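Local coordinates for protein RTX toxin RtxA (Vibrio vulnificus MO6-24/O, PDB 6IMP) that probably acts as a hydrolase of the alpha/beta fold, an effector domain of a MARTX toxin that contributes to the virulence of this bacterium, at residues Q124-D129 / Q297-I302. Sequence-based numbering, arbitrary orientation.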
ATOM      1  N   GLN A 124      -4.954   1.468  16.081  1.00104.44           N
ATOM      2  CA  GLN A 124      -6.077   2.118  16.772  1.00106.26           C
ATOM      3  C   GLN A 124      -5.937   2.038  18.309  1.00112.69           C
ATOM      4  O   GLN A 124      -6.081   3.051  19.002  1.00114.17           O
ATOM      5  CB  GLN A 124      -7.415   1.518  16.303  1.00104.45           C
ATOM      6  CG  GLN A 124      -7.791   1.882  14.861  1.00 99.80           C
ATOM      7  CD  GLN A 124      -9.112   1.256  14.398  1.00 94.57           C
ATOM      8  OE1 GLN A 124      -9.132   0.156  13.839  1.00 86.03           O
ATOM      9  NE2 GLN A 124     -10.219   1.969  14.612  1.00 85.19           N
ATOM     10  N   LYS A 125      -5.609   0.842  18.812  1.00111.41           N
ATOM     11  CA  LYS A 125      -5.264   0.596  20.241  1.00 97.65           C
ATOM     12  C   LYS A 125      -4.321   1.578  20.912  1.00 97.91           C
ATOM     13  O   LYS A 125      -4.314   1.713  22.134  1.00103.98           O
ATOM     14  CB  LYS A 125      -4.519  -0.725  20.376  1.00 92.64           C
ATOM     15  CG  LYS A 125      -5.419  -1.924  20.581  1.00102.77           C
ATOM     16  CD  LYS A 125      -4.670  -3.230  20.349  1.00106.28           C
ATOM     17  CE  LYS A 125      -3.982  -3.734  21.607  1.00102.00           C
ATOM     18  NZ  LYS A 125      -3.263  -5.009  21.335  1.00 99.38           N
ATOM     19  N   GLN A 126      -3.463   2.191  20.117  1.00 99.85           N
ATOM     20  CA  GLN A 126      -2.544   3.201  20.614  1.00100.05           C
ATOM     21  C   GLN A 126      -3.038   4.587  20.209  1.00 92.04           C
ATOM     22  O   GLN A 126      -2.245   5.524  20.057  1.00 83.95           O
ATOM     23  CB  GLN A 126      -1.136   2.944  20.063  1.00109.30           C
ATOM     24  CG  GLN A 126      -0.751   1.465  19.979  1.00107.21           C
ATOM     25  CD  GLN A 126       0.671   1.259  19.501  1.00102.85           C
ATOM     26  OE1 GLN A 126       1.513   2.153  19.606  1.00100.33           O
ATOM     27  NE2 GLN A 126       0.943   0.083  18.951  1.00105.40           N
ATOM     28  N   GLY A 127      -4.355   4.710  20.039  1.00 83.49           N
ATOM     29  CA  GLY A 127      -4.975   5.956  19.593  1.00103.05           C
ATOM     30  C   GLY A 127      -4.306   6.603  18.384  1.00119.77           C
ATOM     31  O   GLY A 127      -3.923   7.780  18.433  1.00119.10           O
ATOM     32  N   ILE A 128      -4.144   5.820  17.314  1.00125.28           N
ATOM     33  CA  ILE A 128      -3.694   6.327  16.005  1.00118.31           C
ATOM     34  C   ILE A 128      -4.755   5.995  14.941  1.00115.85           C
ATOM     35  O   ILE A 128      -5.261   4.863  14.894  1.00111.07           O
ATOM     36  CB  ILE A 128      -2.325   5.719  15.605  1.00114.85           C
ATOM     37  CG1 ILE A 128      -1.240   6.159  16.594  1.00114.97           C
ATOM     38  CG2 ILE A 128      -1.926   6.143  14.196  1.00107.84           C
ATOM     39  CD1 ILE A 128       0.056   5.380  16.483  1.00114.87           C
ATOM     40  N   ASP A 129      -5.098   6.984  14.107  1.00101.82           N
ATOM     41  CA  ASP A 129      -6.085   6.777  13.032  1.00 97.19           C
ATOM     42  C   ASP A 129      -5.410   6.106  11.851  1.00 90.30           C
ATOM     43  O   ASP A 129      -4.250   6.384  11.551  1.00 86.43           O
ATOM     44  CB  ASP A 129      -6.707   8.096  12.545  1.00102.50           C
ATOM     45  CG  ASP A 129      -7.242   8.952  13.669  1.00100.85           C
ATOM     46  OD1 ASP A 129      -8.050   8.448  14.463  1.00101.58           O
ATOM     47  OD2 ASP A 129      -6.862  10.140  13.747  1.00100.18           O
ATOM     48  N   GLN A 297       4.137  -7.750  17.250  1.00 85.51           N
ATOM     49  CA  GLN A 297       5.509  -7.639  17.712  1.00 80.31           C
ATOM     50  C   GLN A 297       6.077  -6.256  17.444  1.00 84.91           C
ATOM     51  O   GLN A 297       6.741  -5.676  18.299  1.00 82.51           O
ATOM     52  CB  GLN A 297       6.389  -8.682  17.040  1.00 79.16           C
ATOM     53  CG  GLN A 297       7.760  -8.790  17.680  1.00 86.88           C
ATOM     54  CD  GLN A 297       8.738  -9.585  16.844  1.00 97.81           C
ATOM     55  OE1 GLN A 297       8.467 -10.724  16.459  1.00101.54           O
ATOM     56  NE2 GLN A 297       9.891  -8.994  16.572  1.00107.98           N
ATOM     57  N   TYR A 298       5.824  -5.728  16.251  1.00 91.35           N
ATOM     58  CA  TYR A 298       6.514  -4.523  15.794  1.00 83.58           C
ATOM     59  C   TYR A 298       5.712  -3.218  15.971  1.00 79.01           C
ATOM     60  O   TYR A 298       6.297  -2.131  15.946  1.00 82.68           O
ATOM     61  CB  TYR A 298       6.966  -4.700  14.343  1.00 76.35           C
ATOM     62  CG  TYR A 298       8.087  -5.703  14.178  1.00 72.68           C
ATOM     63  CD1 TYR A 298       9.419  -5.322  14.323  1.00 76.85           C
ATOM     64  CD2 TYR A 298       7.818  -7.033  13.864  1.00 77.97           C
ATOM     65  CE1 TYR A 298      10.451  -6.240  14.158  1.00 76.97           C
ATOM     66  CE2 TYR A 298       8.839  -7.955  13.694  1.00 76.87           C
ATOM     67  CZ  TYR A 298      10.152  -7.557  13.840  1.00 79.50           C
ATOM     68  OH  TYR A 298      11.151  -8.488  13.680  1.00 88.11           O
ATOM     69  N   ALA A 299       4.405  -3.316  16.214  1.00 69.08           N
ATOM     70  CA  ALA A 299       3.551  -2.113  16.324  1.00 77.79           C
ATOM     71  C   ALA A 299       4.208  -0.961  17.101  1.00 87.54           C
ATOM     72  O   ALA A 299       4.058   0.209  16.728  1.00 96.28           O
ATOM     73  CB  ALA A 299       2.205  -2.454  16.953  1.00 69.72           C
ATOM     74  N   ASP A 300       4.916  -1.301  18.182  1.00 92.73           N
ATOM     75  CA  ASP A 300       5.537  -0.298  19.053  1.00 91.59           C
ATOM     76  C   ASP A 300       6.736   0.366  18.380  1.00 93.96           C
ATOM     77  O   ASP A 300       6.836   1.599  18.366  1.00 93.25           O
ATOM     78  CB  ASP A 300       5.930  -0.907  20.415  1.00 95.97           C
ATOM     79  CG  ASP A 300       4.761  -0.918  21.426  1.00 98.56           C
ATOM     80  OD1 ASP A 300       3.836  -0.087  21.299  1.00101.67           O
ATOM     81  OD2 ASP A 300       4.788  -1.737  22.370  1.00 91.81           O
ATOM     82  N   GLN A 301       7.631  -0.439  17.812  1.00 99.41           N
ATOM     83  CA  GLN A 301       8.765   0.108  17.047  1.00104.62           C
ATOM     84  C   GLN A 301       8.292   1.031  15.918  1.00104.91           C
ATOM     85  O   GLN A 301       8.883   2.094  15.684  1.00109.69           O
ATOM     86  CB  GLN A 301       9.643  -1.007  16.466  1.00105.30           C
ATOM     87  CG  GLN A 301      10.573  -0.524  15.351  1.00 98.46           C
ATOM     88  CD  GLN A 301      11.878  -1.287  15.273  1.00 99.84           C
ATOM     89  OE1 GLN A 301      11.927  -2.496  15.521  1.00 94.99           O
ATOM     90  NE2 GLN A 301      12.945  -0.585  14.896  1.00 92.83           N
ATOM     91  N   ILE A 302       7.225   0.620  15.232  1.00 98.62           N
ATOM     92  CA  ILE A 302       6.694   1.372  14.089  1.00 93.83           C
ATOM     93  C   ILE A 302       6.352   2.807  14.484  1.00 87.04           C
ATOM     94  O   ILE A 302       6.732   3.747  13.792  1.00 83.20           O
ATOM     95  CB  ILE A 302       5.459   0.675  13.462  1.00 89.30           C
ATOM     96  CG1 ILE A 302       5.901  -0.508  12.591  1.00 90.23           C
ATOM     97  CG2 ILE A 302       4.660   1.645  12.605  1.00 83.26           C
ATOM     98  CD1 ILE A 302       4.776  -1.456  12.215  1.00 92.77           C
TER
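Gln126 reaches across to Ala299 and Asp300, and this one extended side chain carries the whole contact, a worked example of how a long polar residue can bridge two elements whose backbones stay well apart. The nearest CA pair, Gln126 and Asp300, is 8.9 Å apart, and the two segments bury just 101 Å² between them. Van der Waals contact comes first: the amide nitrogen NE2 of Gln126 approaches the methyl CB of Ala299 to 3.5 Å. With CG beside the backbone N (chi1 -38°) and the chain straight beyond it (chi2 -177°), the amide is carried outward from the loop to the helix.

The polar meeting is looser. Gln126 OE1 lies 3.6 Å from Asp300 OD1, two acceptors for which a close approach is unfavourable, and Gln126 NE2, the possible donor, is 3.7 Å from the same oxygen, too far for a hydrogen bond. The amide and carboxylate planes are turned 66° against each other. NE2 instead makes a weak hydrogen bond back to His122 O.

Gln126 lies in the Schellman motif that closes helix 112-124. Gly127, with positive phi, is its C-prime residue; Ile128 N bonds to the carbonyl of the residue before Gln124, and Gly127 N makes a weak bond to Gln124 O across a type I turn. The chain then enters strand 129-133 of the alpha/beta hydrolase sheet, next to strand 101-105, whereas the facing helix, 291-302, packs on strand 252-256 through Tyr298 and Ile302.

Just beyond the helix, Val303 is touched by the side chains of both Gln126 and Ile128. Asp300 is exposed to solvent, whereas Ala299, whose methyl meets NE2, is buried.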